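Local coordinates for peptide ABC transporter permease (PDB 6EXS), which probably carries small peptides, including a thioalcohol-conjugated malodour precursor, across the bacterial membrane as a POT-family member of the major facilitator superfamily, at residues Y267-M271 with Q432-V436. Numbering follows the deposited sequence.
With OLC ((2R)-2,3-dihydroxypropyl (9Z)-octadec-9-enoate), chain D.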
ATOM      1  N   TYR A 267     -18.979  -3.766  -3.404  1.00 59.58           N
ATOM      2  CA  TYR A 267     -18.602  -3.058  -4.625  1.00 59.35           C
ATOM      3  C   TYR A 267     -19.015  -3.789  -5.888  1.00 61.43           C
ATOM      4  O   TYR A 267     -19.668  -3.174  -6.733  1.00 61.67           O
ATOM      5  CB  TYR A 267     -17.105  -2.691  -4.636  1.00 60.55           C
ATOM      6  CG  TYR A 267     -16.823  -1.420  -3.860  1.00 63.33           C
ATOM      7  CD1 TYR A 267     -16.953  -0.170  -4.464  1.00 65.71           C
ATOM      8  CD2 TYR A 267     -16.496  -1.460  -2.508  1.00 63.57           C
ATOM      9  CE1 TYR A 267     -16.741   1.004  -3.745  1.00 66.73           C
ATOM     10  CE2 TYR A 267     -16.298  -0.293  -1.776  1.00 63.95           C
ATOM     11  CZ  TYR A 267     -16.411   0.937  -2.402  1.00 73.07           C
ATOM     12  OH  TYR A 267     -16.204   2.091  -1.695  1.00 75.09           O
ATOM     13  N   PHE A 268     -18.676  -5.087  -6.017  1.00 56.21           N
ATOM     14  CA  PHE A 268     -19.056  -5.859  -7.202  1.00 56.33           C
ATOM     15  C   PHE A 268     -20.580  -6.009  -7.325  1.00 61.94           C
ATOM     16  O   PHE A 268     -21.103  -5.887  -8.433  1.00 62.42           O
ATOM     17  CB  PHE A 268     -18.321  -7.215  -7.283  1.00 57.65           C
ATOM     18  CG  PHE A 268     -16.893  -7.146  -7.789  1.00 57.26           C
ATOM     19  CD1 PHE A 268     -16.622  -6.917  -9.136  1.00 59.51           C
ATOM     20  CD2 PHE A 268     -15.819  -7.338  -6.925  1.00 57.36           C
ATOM     21  CE1 PHE A 268     -15.303  -6.849  -9.601  1.00 58.86           C
ATOM     22  CE2 PHE A 268     -14.502  -7.274  -7.391  1.00 58.50           C
ATOM     23  CZ  PHE A 268     -14.254  -7.030  -8.726  1.00 56.70           C
ATOM     24  N   THR A 269     -21.285  -6.205  -6.185  1.00 58.77           N
ATOM     25  CA  THR A 269     -22.747  -6.335  -6.118  1.00 60.01           C
ATOM     26  C   THR A 269     -23.437  -5.051  -6.592  1.00 64.48           C
ATOM     27  O   THR A 269     -24.303  -5.139  -7.460  1.00 65.72           O
ATOM     28  CB  THR A 269     -23.205  -6.805  -4.726  1.00 65.83           C
ATOM     29  OG1 THR A 269     -22.553  -8.040  -4.413  1.00 63.88           O
ATOM     30  CG2 THR A 269     -24.710  -6.986  -4.626  1.00 65.70           C
ATOM     31  N   THR A 270     -23.033  -3.869  -6.058  1.00 59.78           N
ATOM     32  CA  THR A 270     -23.576  -2.544  -6.431  1.00 59.70           C
ATOM     33  C   THR A 270     -23.447  -2.269  -7.938  1.00 64.04           C
ATOM     34  O   THR A 270     -24.380  -1.739  -8.542  1.00 65.40           O
ATOM     35  CB  THR A 270     -22.907  -1.434  -5.592  1.00 64.47           C
ATOM     36  OG1 THR A 270     -23.156  -1.681  -4.207  1.00 65.90           O
ATOM     37  CG2 THR A 270     -23.396  -0.039  -5.952  1.00 60.00           C
ATOM     38  N   MET A 271     -22.297  -2.636  -8.532  1.00 59.23           N
ATOM     39  CA  MET A 271     -22.019  -2.436  -9.951  1.00 59.12           C
ATOM     40  C   MET A 271     -22.807  -3.382 -10.854  1.00 65.65           C
ATOM     41  O   MET A 271     -23.345  -2.932 -11.868  1.00 65.68           O
ATOM     42  CB  MET A 271     -20.515  -2.495 -10.234  1.00 59.73           C
ATOM     43  CG  MET A 271     -19.797  -1.247  -9.792  1.00 61.62           C
ATOM     44  SD  MET A 271     -18.120  -1.124 -10.431  1.00 64.21           S
ATOM     45  CE  MET A 271     -17.240  -2.065  -9.196  1.00 60.23           C
ATOM     46  N   GLN A 432     -15.534   4.140  -8.218  1.00 93.63           N
ATOM     47  CA  GLN A 432     -15.881   2.859  -7.599  1.00 92.40           C
ATOM     48  C   GLN A 432     -14.977   1.738  -8.120  1.00 92.75           C
ATOM     49  O   GLN A 432     -14.586   0.866  -7.343  1.00 91.51           O
ATOM     50  CB  GLN A 432     -17.363   2.527  -7.813  1.00 95.00           C
ATOM     51  CG  GLN A 432     -18.296   3.365  -6.934  1.00109.41           C
ATOM     52  CD  GLN A 432     -18.831   4.614  -7.605  1.00125.66           C
ATOM     53  OE1 GLN A 432     -18.148   5.306  -8.377  1.00118.91           O
ATOM     54  NE2 GLN A 432     -20.074   4.945  -7.295  1.00118.11           N
ATOM     55  N   MET A 433     -14.625   1.777  -9.424  1.00 87.31           N
ATOM     56  CA  MET A 433     -13.708   0.807 -10.031  1.00 85.90           C
ATOM     57  C   MET A 433     -12.282   1.073  -9.533  1.00 86.33           C
ATOM     58  O   MET A 433     -11.486   0.139  -9.431  1.00 85.12           O
ATOM     59  CB  MET A 433     -13.775   0.860 -11.563  1.00 88.81           C
ATOM     60  CG  MET A 433     -13.298  -0.413 -12.238  1.00 92.65           C
ATOM     61  SD  MET A 433     -14.385  -1.827 -11.939  1.00 97.86           S
ATOM     62  CE  MET A 433     -13.636  -3.019 -13.004  1.00 95.00           C
ATOM     63  N   MET A 434     -11.973   2.349  -9.196  1.00 81.07           N
ATOM     64  CA  MET A 434     -10.686   2.765  -8.630  1.00 78.93           C
ATOM     65  C   MET A 434     -10.515   2.115  -7.246  1.00 81.23           C
ATOM     66  O   MET A 434      -9.393   1.761  -6.864  1.00 79.30           O
ATOM     67  CB  MET A 434     -10.610   4.295  -8.520  1.00 80.70           C
ATOM     68  CG  MET A 434     -10.142   4.963  -9.783  1.00 84.12           C
ATOM     69  SD  MET A 434      -9.804   6.722  -9.539  1.00 87.77           S
ATOM     70  CE  MET A 434      -8.109   6.649  -8.945  1.00 83.13           C
ATOM     71  N   SER A 435     -11.653   1.924  -6.526  1.00 77.87           N
ATOM     72  CA  SER A 435     -11.732   1.281  -5.213  1.00 76.86           C
ATOM     73  C   SER A 435     -11.469  -0.224  -5.286  1.00 79.96           C
ATOM     74  O   SER A 435     -10.813  -0.731  -4.384  1.00 79.05           O
ATOM     75  CB  SER A 435     -13.081   1.541  -4.547  1.00 79.67           C
ATOM     76  OG  SER A 435     -13.221   2.886  -4.123  1.00 84.65           O
ATOM     77  N   VAL A 436     -11.950  -0.936  -6.343  1.00 76.85           N
ATOM     78  CA  VAL A 436     -11.752  -2.392  -6.446  1.00 77.25           C
ATOM     79  C   VAL A 436     -10.269  -2.762  -6.719  1.00 80.03           C
ATOM     80  O   VAL A 436      -9.813  -3.748  -6.136  1.00 80.10           O
ATOM     81  CB  VAL A 436     -12.727  -3.178  -7.375  1.00 82.72           C
ATOM     82  CG1 VAL A 436     -14.181  -3.010  -6.939  1.00 83.35           C
ATOM     83  CG2 VAL A 436     -12.548  -2.826  -8.843  1.00 83.02           C
TER
HETATM   84  C24 OLC D 503     -18.343   6.308  -3.020  1.00 89.06           C
HETATM   85  C6  OLC D 503     -16.661   9.380   6.379  1.00 79.13           C
HETATM   86  C5  OLC D 503     -17.606   8.373   5.746  1.00 79.46           C
HETATM   87  C4  OLC D 503     -18.161   8.812   4.401  1.00 80.10           C
HETATM   88  C3  OLC D 503     -19.169   7.854   3.790  1.00 81.89           C
HETATM   89  C2  OLC D 503     -18.543   6.758   2.930  1.00 83.87           C
HETATM   90  C21 OLC D 503     -17.688   6.777  -0.646  1.00 87.93           C
HETATM   91  C1  OLC D 503     -18.831   6.891   1.462  1.00 85.74           C
HETATM   92  C22 OLC D 503     -18.250   5.760  -1.612  1.00 88.54           C
HETATM   93  O19 OLC D 503     -19.811   7.419   1.000  1.00 86.70           O
HETATM   94  O25 OLC D 503     -18.836   5.336  -3.932  1.00 89.90           O
HETATM   95  O23 OLC D 503     -17.407   4.605  -1.605  1.00 88.52           O
HETATM   96  O20 OLC D 503     -17.855   6.334   0.725  1.00 86.61           O
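Helix 249-273, probably the second of the two extra helices that bacterial POT transporters insert between the six-helix bundles, packs on helix 430-451 of the C-terminal bundle, bringing Y267 and M271 against S435, M433 and V436. The short segments run roughly antiparallel, at 149°, with their axes 10.6 Å apart at the closest approach. That spacing is bridged mainly by side chains, although the backbone O of Q432 comes within 3.9 Å of CD1 of Y267, oblique to the ring. V436 is the shared piece: its CG1 lies 3.7 Å from CB of Y267 and 3.9 Å from CE of M271, and it also sits over one face of the F268 ring, offset toward the rim. The Y267 ring reaches past this methyl to S435, whose CB stands over the ring face in a CH-pi contact, 4.2 Å from the centroid and 27° off the normal. M271 approaches from the next turn of its helix. A bend at chi3 (-86°) turns its CE toward V436 and M433, and the two methionine chains cross at about a right angle, CE of M271 being 4.0 Å from SD of M433. F288 of helix 279-302 also touches F268, M433 and V436, and I75 of helix 74-106 touches Y267 and S435. The OH of Y267 donates a hydrogen bond of 2.8 Å to the monoolein atom O23, and that oxygen lies at the ring edge, near its plane. Q432 borders the same headgroup, its NE2 3.6 Å from O25. The chemistry is thus divided along a single tyrosine: CB joins the V436 and methionine packing, the ring lies against S435 CB and the Q432 carbonyl O, and the hydroxyl meets a bound lipid, where monoolein may stand in for a membrane lipid.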